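Long-range contacts in tail component (Lactobacillus phage J-1, PDB 5LY8), which probably serves, as the second carbohydrate-binding module of the phage's evolved distal tail protein, to recognise saccharides on the Lactobacillus host surface: residues A[103-114]-A[219-227]; A[121-129]-A[170-181]. All coordinates share one frame; numbering follows the deposited sequence.

Interaction 1 of 2, residues A[103-114]-A[219-227]; sequences GTNAAEVGRFEF and QRGWSINWQ. With MG (magnesium ion), chain B; MG (magnesium ion), chain C.
Val109 O is gripped by three groups: water 4 donates to it, Trp222 N sends it a weak, bent bond of 3.3 Å, and Gly221 CA approaches with a C-H...O contact. The same water also donates to Gln219 O. The next residue, Arg220, takes the N-H of Val109 on its O at 2.9 Å. Where strand 223-227 begins, Gly103 and Ser223 form an antiparallel hydrogen-bonded pair, each giving its N-H to the other's O. The indole of Trp222 lies over Gly110 and Arg111 with one face, its edge turned to Thr104 CB. Its CG sits between the backbone N and the carbonyl carbon (chi1 66°), which lays that face flat on glycine: Gly110 CA is 3.5 Å from the centroid of the five-membered ring and only 3° off its normal, a CH-pi contact. At the indole edge, NE1 gives its hydrogen to water 5, in the ring plane, and this water in turn donates to Arg111 O. Deeper in, Phe112 CD2 meets Ile224 CD1 at 3.6 Å, and the rings of Phe114 and Trp226 meet obliquely. On the outer side, water 2 joins Glu108 OE1 to Ser223 OG. At the far end, Gln227 O binds a magnesium ion with Asp21, Gly59 and three waters.

Ala106 O and Glu108 O bind another magnesium ion together with Asp130, Ser132 and Asn135, and Thr104 OG1 hydrogen-bonds to the Asp130 carboxylate as a second-shell partner. The peptide between Glu108 and Val109 therefore offers its oxygen to the metal, at 2.3 Å, and its N-H to Arg220 O. The cation probably polarises this peptide, strengthening the bond that ties segments 103-114 and 219-227 together.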
loop_
_atom_site.group_PDB
_atom_site.type_symbol
_atom_site.label_atom_id
_atom_site.label_comp_id
_atom_site.label_asym_id
_atom_site.label_seq_id
_atom_site.Cartn_x
_atom_site.Cartn_y
_atom_site.Cartn_z
ATOM N N GLY A 103 -7.188 -11.126 7.033
ATOM C CA GLY A 103 -7.103 -12.408 7.712
ATOM C C GLY A 103 -6.638 -13.454 6.735
ATOM O O GLY A 103 -6.899 -13.345 5.551
ATOM N N THR A 104 -5.970 -14.518 7.262
ATOM C CA THR A 104 -5.491 -15.554 6.356
ATOM C C THR A 104 -5.572 -16.929 7.035
ATOM O O THR A 104 -5.936 -17.071 8.218
ATOM C CB THR A 104 -4.095 -15.168 5.765
ATOM O OG1 THR A 104 -3.699 -16.077 4.710
ATOM C CG2 THR A 104 -2.982 -15.089 6.825
ATOM N N ASN A 105 -5.095 -17.872 6.263
ATOM C CA ASN A 105 -5.161 -19.275 6.671
ATOM C C ASN A 105 -4.161 -20.026 5.859
ATOM O O ASN A 105 -3.529 -19.486 4.936
ATOM C CB ASN A 105 -6.540 -19.961 6.681
ATOM C CG ASN A 105 -7.652 -19.537 7.585
ATOM O OD1 ASN A 105 -8.782 -19.365 7.128
ATOM N ND2 ASN A 105 -7.451 -19.675 8.886
ATOM N N ALA A 106 -3.753 -21.191 6.325
ATOM C CA ALA A 106 -2.713 -21.850 5.596
ATOM C C ALA A 106 -2.939 -21.900 4.097
ATOM O O ALA A 106 -2.067 -21.451 3.367
ATOM C CB ALA A 106 -2.476 -23.244 6.158
ATOM N N ALA A 107 -4.131 -22.311 3.640
ATOM C CA ALA A 107 -4.383 -22.526 2.218
ATOM C C ALA A 107 -4.570 -21.246 1.420
ATOM O O ALA A 107 -4.541 -21.270 0.194
ATOM C CB ALA A 107 -5.598 -23.436 2.039
ATOM N N GLU A 108 -4.744 -20.111 2.116
ATOM C CA GLU A 108 -5.001 -18.829 1.469
ATOM C C GLU A 108 -3.733 -18.122 1.054
ATOM O O GLU A 108 -2.709 -18.186 1.748
ATOM C CB GLU A 108 -5.862 -17.945 2.364
ATOM C CG GLU A 108 -7.217 -18.576 2.657
ATOM C CD GLU A 108 -8.083 -17.831 3.647
ATOM O OE1 GLU A 108 -7.696 -16.746 4.118
ATOM O OE2 GLU A 108 -9.156 -18.378 3.997
ATOM N N VAL A 109 -3.833 -17.375 -0.067
ATOM C CA VAL A 109 -2.735 -16.608 -0.648
ATOM C C VAL A 109 -3.254 -15.227 -1.006
ATOM O O VAL A 109 -4.335 -15.103 -1.610
ATOM C CB VAL A 109 -2.146 -17.343 -1.887
ATOM C CG1 VAL A 109 -1.214 -16.462 -2.713
ATOM C CG2 VAL A 109 -1.436 -18.631 -1.463
ATOM N N GLY A 110 -2.489 -14.193 -0.699
ATOM C CA GLY A 110 -2.930 -12.865 -1.091
ATOM C C GLY A 110 -1.843 -11.859 -0.851
ATOM O O GLY A 110 -0.881 -12.125 -0.133
ATOM N N ARG A 111 -1.997 -10.689 -1.456
ATOM C CA ARG A 111 -1.037 -9.601 -1.329
ATOM C C ARG A 111 -1.784 -8.294 -1.424
ATOM O O ARG A 111 -2.744 -8.190 -2.191
ATOM C CB ARG A 111 0.007 -9.690 -2.488
ATOM C CG ARG A 111 0.939 -8.501 -2.636
ATOM C CD ARG A 111 1.893 -8.710 -3.824
ATOM N NE ARG A 111 2.944 -7.687 -3.847
ATOM C CZ ARG A 111 4.056 -7.729 -3.142
ATOM N NH1 ARG A 111 4.328 -8.786 -2.379
ATOM N NH2 ARG A 111 4.900 -6.717 -3.174
ATOM N N PHE A 112 -1.300 -7.264 -0.706
ATOM C CA PHE A 112 -1.687 -5.898 -1.026
ATOM C C PHE A 112 -0.460 -5.026 -1.091
ATOM O O PHE A 112 0.554 -5.313 -0.448
ATOM C CB PHE A 112 -2.776 -5.288 -0.123
ATOM C CG PHE A 112 -2.456 -5.094 1.332
ATOM C CD1 PHE A 112 -1.532 -4.137 1.739
ATOM C CD2 PHE A 112 -3.182 -5.758 2.309
ATOM C CE1 PHE A 112 -1.281 -3.920 3.097
ATOM C CE2 PHE A 112 -2.970 -5.492 3.664
ATOM C CZ PHE A 112 -2.039 -4.560 4.047
ATOM N N GLU A 113 -0.554 -3.978 -1.912
ATOM C CA GLU A 113 0.443 -2.921 -2.013
ATOM C C GLU A 113 -0.234 -1.591 -1.838
ATOM O O GLU A 113 -1.269 -1.336 -2.467
ATOM C CB GLU A 113 1.161 -2.927 -3.368
ATOM C CG GLU A 113 2.026 -4.148 -3.593
ATOM C CD GLU A 113 2.768 -4.143 -4.911
ATOM O OE1 GLU A 113 2.686 -3.140 -5.669
ATOM O OE2 GLU A 113 3.429 -5.175 -5.194
ATOM N N PHE A 114 0.375 -0.721 -1.025
ATOM C CA PHE A 114 0.032 0.696 -0.946
ATOM C C PHE A 114 1.289 1.429 -1.408
ATOM O O PHE A 114 2.334 1.378 -0.741
ATOM C CB PHE A 114 -0.420 1.122 0.446
ATOM C CG PHE A 114 -1.756 0.513 0.807
ATOM C CD1 PHE A 114 -2.905 0.898 0.146
ATOM C CD2 PHE A 114 -1.850 -0.482 1.764
ATOM C CE1 PHE A 114 -4.144 0.312 0.453
ATOM C CE2 PHE A 114 -3.096 -1.059 2.087
ATOM C CZ PHE A 114 -4.235 -0.644 1.435
ATOM N N GLN A 219 -5.087 -20.011 -6.716
ATOM C CA GLN A 219 -5.015 -20.282 -5.299
ATOM C C GLN A 219 -6.126 -19.537 -4.611
ATOM O O GLN A 219 -6.463 -18.411 -5.023
ATOM C CB GLN A 219 -3.667 -19.831 -4.760
ATOM C CG GLN A 219 -2.563 -20.636 -5.431
ATOM C CD GLN A 219 -1.235 -20.409 -4.825
ATOM O OE1 GLN A 219 -0.595 -21.335 -4.321
ATOM N NE2 GLN A 219 -0.766 -19.195 -4.933
ATOM N N ARG A 220 -6.703 -20.139 -3.564
ATOM C CA ARG A 220 -7.758 -19.465 -2.819
ATOM C C ARG A 220 -7.217 -18.207 -2.163
ATOM O O ARG A 220 -6.057 -18.166 -1.743
ATOM C CB ARG A 220 -8.510 -20.383 -1.846
ATOM C CG ARG A 220 -7.768 -20.789 -0.594
ATOM C CD ARG A 220 -8.719 -21.398 0.425
ATOM N NE ARG A 220 -9.329 -22.631 -0.065
ATOM C CZ ARG A 220 -10.315 -23.279 0.549
ATOM N NH1 ARG A 220 -10.825 -22.809 1.678
ATOM N NH2 ARG A 220 -10.815 -24.391 0.026
ATOM N N GLY A 221 -8.036 -17.173 -2.164
ATOM C CA GLY A 221 -7.622 -15.884 -1.638
ATOM C C GLY A 221 -7.746 -15.726 -0.153
ATOM O O GLY A 221 -8.602 -16.342 0.491
ATOM N N TRP A 222 -6.960 -14.821 0.386
ATOM C CA TRP A 222 -7.101 -14.438 1.772
ATOM C C TRP A 222 -8.321 -13.517 1.954
ATOM O O TRP A 222 -8.963 -13.140 0.964
ATOM C CB TRP A 222 -5.799 -13.819 2.301
ATOM C CG TRP A 222 -5.343 -12.503 1.734
ATOM C CD1 TRP A 222 -5.929 -11.744 0.754
ATOM C CD2 TRP A 222 -4.204 -11.768 2.179
ATOM N NE1 TRP A 222 -5.204 -10.584 0.554
ATOM C CE2 TRP A 222 -4.148 -10.572 1.429
ATOM C CE3 TRP A 222 -3.223 -12.001 3.156
ATOM C CZ2 TRP A 222 -3.143 -9.613 1.626
ATOM C CZ3 TRP A 222 -2.234 -11.051 3.346
ATOM C CH2 TRP A 222 -2.197 -9.885 2.580
ATOM N N SER A 223 -8.636 -13.169 3.205
ATOM C CA SER A 223 -9.754 -12.262 3.465
ATOM C C SER A 223 -9.198 -10.867 3.584
ATOM O O SER A 223 -8.315 -10.613 4.392
ATOM C CB SER A 223 -10.479 -12.638 4.746
ATOM O OG SER A 223 -11.095 -13.914 4.622
ATOM N N ILE A 224 -9.649 -9.960 2.700
ATOM C CA ILE A 224 -9.107 -8.618 2.685
ATOM C C ILE A 224 -10.173 -7.599 2.384
ATOM O O ILE A 224 -10.962 -7.782 1.463
ATOM C CB ILE A 224 -7.933 -8.540 1.647
ATOM C CG1 ILE A 224 -7.293 -7.148 1.557
ATOM C CG2 ILE A 224 -8.336 -9.031 0.252
ATOM C CD1 ILE A 224 -6.665 -6.662 2.827
ATOM N N ASN A 225 -10.192 -6.513 3.168
ATOM C CA ASN A 225 -11.060 -5.409 2.842
ATOM C C ASN A 225 -10.367 -4.101 3.204
ATOM O O ASN A 225 -9.409 -4.105 3.989
ATOM C CB ASN A 225 -12.468 -5.576 3.404
ATOM C CG ASN A 225 -12.608 -5.480 4.881
ATOM O OD1 ASN A 225 -12.217 -4.472 5.484
ATOM N ND2 ASN A 225 -13.145 -6.535 5.492
ATOM N N TRP A 226 -10.795 -2.997 2.587
ATOM C CA TRP A 226 -10.107 -1.709 2.660
ATOM C C TRP A 226 -11.153 -0.707 3.101
ATOM O O TRP A 226 -12.161 -0.504 2.419
ATOM C CB TRP A 226 -9.584 -1.431 1.260
ATOM C CG TRP A 226 -8.826 -0.157 1.037
ATOM C CD1 TRP A 226 -8.078 0.554 1.940
ATOM C CD2 TRP A 226 -8.655 0.486 -0.230
ATOM N NE1 TRP A 226 -7.453 1.610 1.300
ATOM C CE2 TRP A 226 -7.804 1.591 -0.028
ATOM C CE3 TRP A 226 -9.172 0.255 -1.517
ATOM C CZ2 TRP A 226 -7.467 2.467 -1.067
ATOM C CZ3 TRP A 226 -8.819 1.103 -2.548
ATOM C CH2 TRP A 226 -7.981 2.197 -2.321
ATOM N N GLN A 227 -10.967 -0.141 4.305
ATOM C CA GLN A 227 -12.023 0.636 4.958
ATOM C C GLN A 227 -11.859 2.140 4.886
ATOM O O GLN A 227 -12.836 2.858 5.115
ATOM C CB GLN A 227 -12.197 0.200 6.432
ATOM C CG GLN A 227 -12.254 -1.330 6.583
ATOM C CD GLN A 227 -12.942 -1.868 7.815
ATOM O OE1 GLN A 227 -13.373 -1.112 8.723
ATOM N NE2 GLN A 227 -13.091 -3.204 7.833
HETATM MG MG MG B . -1.185 -19.100 3.252
HETATM MG MG MG C . -15.034 3.524 5.508
HETATM O O HOH W 1 -5.061 -22.454 -2.312
HETATM O O HOH W 2 -9.518 -15.803 5.854
HETATM O O HOH W 3 -10.266 -18.401 0.740
HETATM O O HOH W 4 -4.584 -16.013 -4.320
HETATM O O HOH W 5 -5.384 -8.624 -1.568
HETATM O O HOH W 6 -17.147 4.626 6.228
HETATM O O HOH W 7 -15.500 2.547 7.693
HETATM O O HOH W 8 -13.963 5.318 6.747
#

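Interaction 2 of 2, residues A[121-129]-A[170-181]; sequences KIVASLALF and AVITKMGDQLTF
Two sheets of the concanavalin-like beta sandwich meet here: the hairpin of strands 166-175 and 178-185, closed by a type II' turn from Met175 to Gln178, packs on strand 121-130 of the facing sheet. No hydrogen bond crosses; the join is apolar. Strand 124-129 runs nearly antiparallel to 170-175 (158° between their directions), with axes 8.1 Å apart at closest.

Leu126 has the largest share of the contact. Its CG lies opposite the backbone N (chi1 -174°), which sends the two methyls over the first hairpin strand: CD2 lies 4.0 Å from Ala170 CB, and CD1 presses on the backbone at Val171. Behind them, Leu126 CB touches Ile172 CG1 at 3.9 Å. Ala124 sits at a classic beta bulge, where Val123 and Ala124 both face Leu116; its CB is met by Ile172 CD1, Leu179 CD2 and Phe181 CZ, at 4.2 to 4.3 Å.

Phe181 comes from the second hairpin strand, and Phe154 meets its ring edge-to-face. Leu126 CB lies at the edge of the Phe181 ring, in its plane, 3.7 Å from Phe181 CD2, while the neighbouring CE2 of Phe181 comes to 3.5 Å from Ser125 O.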
loop_
_atom_site.group_PDB
_atom_site.type_symbol
_atom_site.label_atom_id
_atom_site.label_comp_id
_atom_site.label_asym_id
_atom_site.label_seq_id
_atom_site.Cartn_x
_atom_site.Cartn_y
_atom_site.Cartn_z
ATOM N N LYS A 121 6.782 5.881 -11.697
ATOM C CA LYS A 121 7.681 4.942 -11.038
ATOM C C LYS A 121 7.384 4.879 -9.564
ATOM O O LYS A 121 7.023 5.891 -8.953
ATOM C CB LYS A 121 9.139 5.379 -11.245
ATOM C CG LYS A 121 9.612 5.200 -12.693
ATOM C CD LYS A 121 11.136 5.384 -12.814
ATOM C CE LYS A 121 11.607 5.351 -14.254
ATOM N NZ LYS A 121 11.561 3.971 -14.798
ATOM N N ILE A 122 7.570 3.702 -8.960
ATOM C CA ILE A 122 7.486 3.566 -7.519
ATOM C C ILE A 122 8.553 4.423 -6.838
ATOM O O ILE A 122 9.739 4.376 -7.207
ATOM C CB ILE A 122 7.715 2.089 -7.110
ATOM C CG1 ILE A 122 6.663 1.129 -7.699
ATOM C CG2 ILE A 122 7.816 1.940 -5.570
ATOM C CD1 ILE A 122 5.226 1.327 -7.102
ATOM N N VAL A 123 8.109 5.170 -5.816
ATOM C CA VAL A 123 8.981 5.859 -4.893
ATOM C C VAL A 123 8.986 5.054 -3.580
ATOM O O VAL A 123 10.055 4.752 -3.055
ATOM C CB VAL A 123 8.615 7.340 -4.709
ATOM C CG1 VAL A 123 9.421 7.982 -3.570
ATOM C CG2 VAL A 123 8.835 8.104 -6.007
ATOM N N ALA A 124 7.803 4.685 -3.068
ATOM C CA ALA A 124 7.720 3.847 -1.865
ATOM C C ALA A 124 6.601 2.846 -2.031
ATOM O O ALA A 124 5.547 3.184 -2.578
ATOM C CB ALA A 124 7.473 4.710 -0.613
ATOM N N SER A 125 6.813 1.613 -1.537
ATOM C CA SER A 125 5.810 0.560 -1.618
ATOM C C SER A 125 5.747 -0.217 -0.334
ATOM O O SER A 125 6.757 -0.826 0.083
ATOM C CB SER A 125 6.122 -0.392 -2.772
ATOM O OG SER A 125 5.199 -1.479 -2.772
ATOM N N LEU A 126 4.565 -0.170 0.312
ATOM C CA LEU A 126 4.286 -0.944 1.519
ATOM C C LEU A 126 3.511 -2.194 1.089
ATOM O O LEU A 126 2.482 -2.056 0.428
ATOM C CB LEU A 126 3.458 -0.097 2.491
ATOM C CG LEU A 126 3.185 -0.688 3.877
ATOM C CD1 LEU A 126 2.762 0.421 4.838
ATOM C CD2 LEU A 126 2.099 -1.791 3.856
ATOM N N ALA A 127 3.990 -3.381 1.431
ATOM C CA ALA A 127 3.272 -4.604 1.085
ATOM C C ALA A 127 3.022 -5.461 2.289
ATOM O O ALA A 127 3.813 -5.480 3.237
ATOM C CB ALA A 127 4.029 -5.403 0.016
ATOM N N LEU A 128 1.895 -6.193 2.250
ATOM C CA LEU A 128 1.625 -7.293 3.152
ATOM C C LEU A 128 1.285 -8.477 2.269
ATOM O O LEU A 128 0.529 -8.313 1.302
ATOM C CB LEU A 128 0.459 -7.005 4.107
ATOM C CG LEU A 128 0.198 -8.066 5.166
ATOM C CD1 LEU A 128 1.307 -8.103 6.232
ATOM C CD2 LEU A 128 -1.142 -7.845 5.859
ATOM N N PHE A 129 1.826 -9.647 2.555
ATOM C CA PHE A 129 1.512 -10.789 1.721
ATOM C C PHE A 129 1.669 -12.124 2.462
ATOM O O PHE A 129 2.417 -12.258 3.378
ATOM C CB PHE A 129 2.363 -10.798 0.428
ATOM C CG PHE A 129 3.841 -10.857 0.679
ATOM C CD1 PHE A 129 4.608 -9.687 0.860
ATOM C CD2 PHE A 129 4.489 -12.082 0.735
ATOM C CE1 PHE A 129 5.998 -9.810 1.083
ATOM C CE2 PHE A 129 5.848 -12.153 0.970
ATOM C CZ PHE A 129 6.564 -11.045 1.128
ATOM N N ALA A 170 -2.174 0.620 7.638
ATOM C CA ALA A 170 -0.920 0.529 6.886
ATOM C C ALA A 170 -0.526 1.950 6.546
ATOM O O ALA A 170 -1.297 2.681 5.908
ATOM C CB ALA A 170 -1.108 -0.296 5.614
ATOM N N VAL A 171 0.656 2.384 7.013
ATOM C CA VAL A 171 1.043 3.776 6.895
ATOM C C VAL A 171 2.411 3.926 6.283
ATOM O O VAL A 171 3.348 3.191 6.632
ATOM C CB VAL A 171 1.053 4.426 8.311
ATOM C CG1 VAL A 171 1.344 5.923 8.227
ATOM C CG2 VAL A 171 -0.252 4.164 9.066
ATOM N N ILE A 172 2.551 4.911 5.383
ATOM C CA ILE A 172 3.851 5.360 4.913
ATOM C C ILE A 172 3.969 6.833 5.317
ATOM O O ILE A 172 3.072 7.630 5.010
ATOM C CB ILE A 172 4.056 5.229 3.392
ATOM C CG1 ILE A 172 3.716 3.822 2.904
ATOM C CG2 ILE A 172 5.511 5.595 3.049
ATOM C CD1 ILE A 172 3.891 3.682 1.414
ATOM N N THR A 173 5.037 7.198 6.016
ATOM C CA THR A 173 5.270 8.589 6.409
ATOM C C THR A 173 6.669 8.998 5.951
ATOM O O THR A 173 7.584 8.177 5.961
ATOM C CB THR A 173 5.118 8.785 7.939
ATOM O OG1 THR A 173 3.909 8.187 8.390
ATOM C CG2 THR A 173 5.088 10.246 8.347
ATOM N N LYS A 174 6.825 10.273 5.558
ATOM C CA LYS A 174 8.111 10.851 5.196
ATOM C C LYS A 174 8.332 12.036 6.114
ATOM O O LYS A 174 7.465 12.902 6.236
ATOM C CB LYS A 174 8.089 11.324 3.745
ATOM C CG LYS A 174 9.344 12.065 3.322
ATOM C CD LYS A 174 9.262 12.531 1.899
ATOM C CE LYS A 174 10.573 13.092 1.442
ATOM N NZ LYS A 174 10.504 13.490 0.009
ATOM N N MET A 175 9.514 12.063 6.762
ATOM C CA MET A 175 9.941 13.136 7.656
ATOM C C MET A 175 11.375 13.426 7.222
ATOM O O MET A 175 12.297 12.708 7.644
ATOM C CB MET A 175 9.839 12.694 9.130
ATOM C CG MET A 175 8.414 12.349 9.581
ATOM S SD MET A 175 7.244 13.728 9.404
ATOM C CE MET A 175 7.667 14.701 10.809
ATOM N N GLY A 176 11.505 14.336 6.239
ATOM C CA GLY A 176 12.765 14.689 5.578
ATOM C C GLY A 176 13.285 13.440 4.885
ATOM O O GLY A 176 12.597 12.836 4.061
ATOM N N ASP A 177 14.519 13.002 5.247
ATOM C CA ASP A 177 15.121 11.783 4.690
ATOM C C ASP A 177 14.632 10.477 5.324
ATOM O O ASP A 177 14.953 9.396 4.805
ATOM C CB ASP A 177 16.654 11.832 4.817
ATOM C CG ASP A 177 17.346 12.894 4.001
ATOM O OD1 ASP A 177 16.920 13.139 2.854
ATOM O OD2 ASP A 177 18.392 13.412 4.464
ATOM N N GLN A 178 13.827 10.547 6.395
ATOM C CA GLN A 178 13.369 9.346 7.072
ATOM C C GLN A 178 12.072 8.849 6.481
ATOM O O GLN A 178 11.075 9.586 6.469
ATOM C CB GLN A 178 13.184 9.557 8.591
ATOM C CG GLN A 178 14.500 9.748 9.341
ATOM C CD GLN A 178 14.366 9.640 10.838
ATOM O OE1 GLN A 178 13.303 9.339 11.402
ATOM N NE2 GLN A 178 15.472 9.900 11.514
ATOM N N LEU A 179 12.084 7.606 6.040
ATOM C CA LEU A 179 10.919 6.966 5.476
ATOM C C LEU A 179 10.468 5.903 6.480
ATOM O O LEU A 179 11.257 5.008 6.835
ATOM C CB LEU A 179 11.326 6.328 4.134
ATOM C CG LEU A 179 10.247 5.537 3.383
ATOM C CD1 LEU A 179 9.030 6.401 3.060
ATOM C CD2 LEU A 179 10.800 4.974 2.120
ATOM N N THR A 180 9.203 5.992 6.940
ATOM C CA THR A 180 8.670 5.025 7.883
ATOM C C THR A 180 7.509 4.264 7.262
ATOM O O THR A 180 6.632 4.844 6.581
ATOM C CB THR A 180 8.218 5.741 9.155
ATOM O OG1 THR A 180 9.344 6.378 9.749
ATOM C CG2 THR A 180 7.567 4.806 10.198
ATOM N N PHE A 181 7.484 2.959 7.544
ATOM C CA PHE A 181 6.382 2.090 7.203
ATOM C C PHE A 181 5.824 1.545 8.501
ATOM O O PHE A 181 6.602 1.065 9.358
ATOM C CB PHE A 181 6.895 0.921 6.380
ATOM C CG PHE A 181 7.453 1.270 5.031
ATOM C CD1 PHE A 181 8.771 1.699 4.893
ATOM C CD2 PHE A 181 6.669 1.161 3.900
ATOM C CE1 PHE A 181 9.275 2.017 3.632
ATOM C CE2 PHE A 181 7.178 1.479 2.646
ATOM C CZ PHE A 181 8.474 1.900 2.517
#

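The four segments come along the chain as 103-114, 121-129, 170-181 and 219-227, so interaction 2 falls between the two halves of interaction 1. Their centres are about 21 Å apart, yet they join through neighbouring strands 110-118 and 121-130, where Phe114 N probably hydrogen-bonds to Leu126 O at 2.9 Å. Strands 94-103, 166-175, 178-185 and 223-238 all belong to the opposite, six-stranded antiparallel sheet. Interaction 2 thus lies in the buried interior between the sheets, its centre about 8 Å from that of the chain, whereas interaction 1 lies farther out, where the chain crosses from 94-103 to 110-118 beside a magnesium ion. Together they tie both sheets into one carbohydrate-binding module.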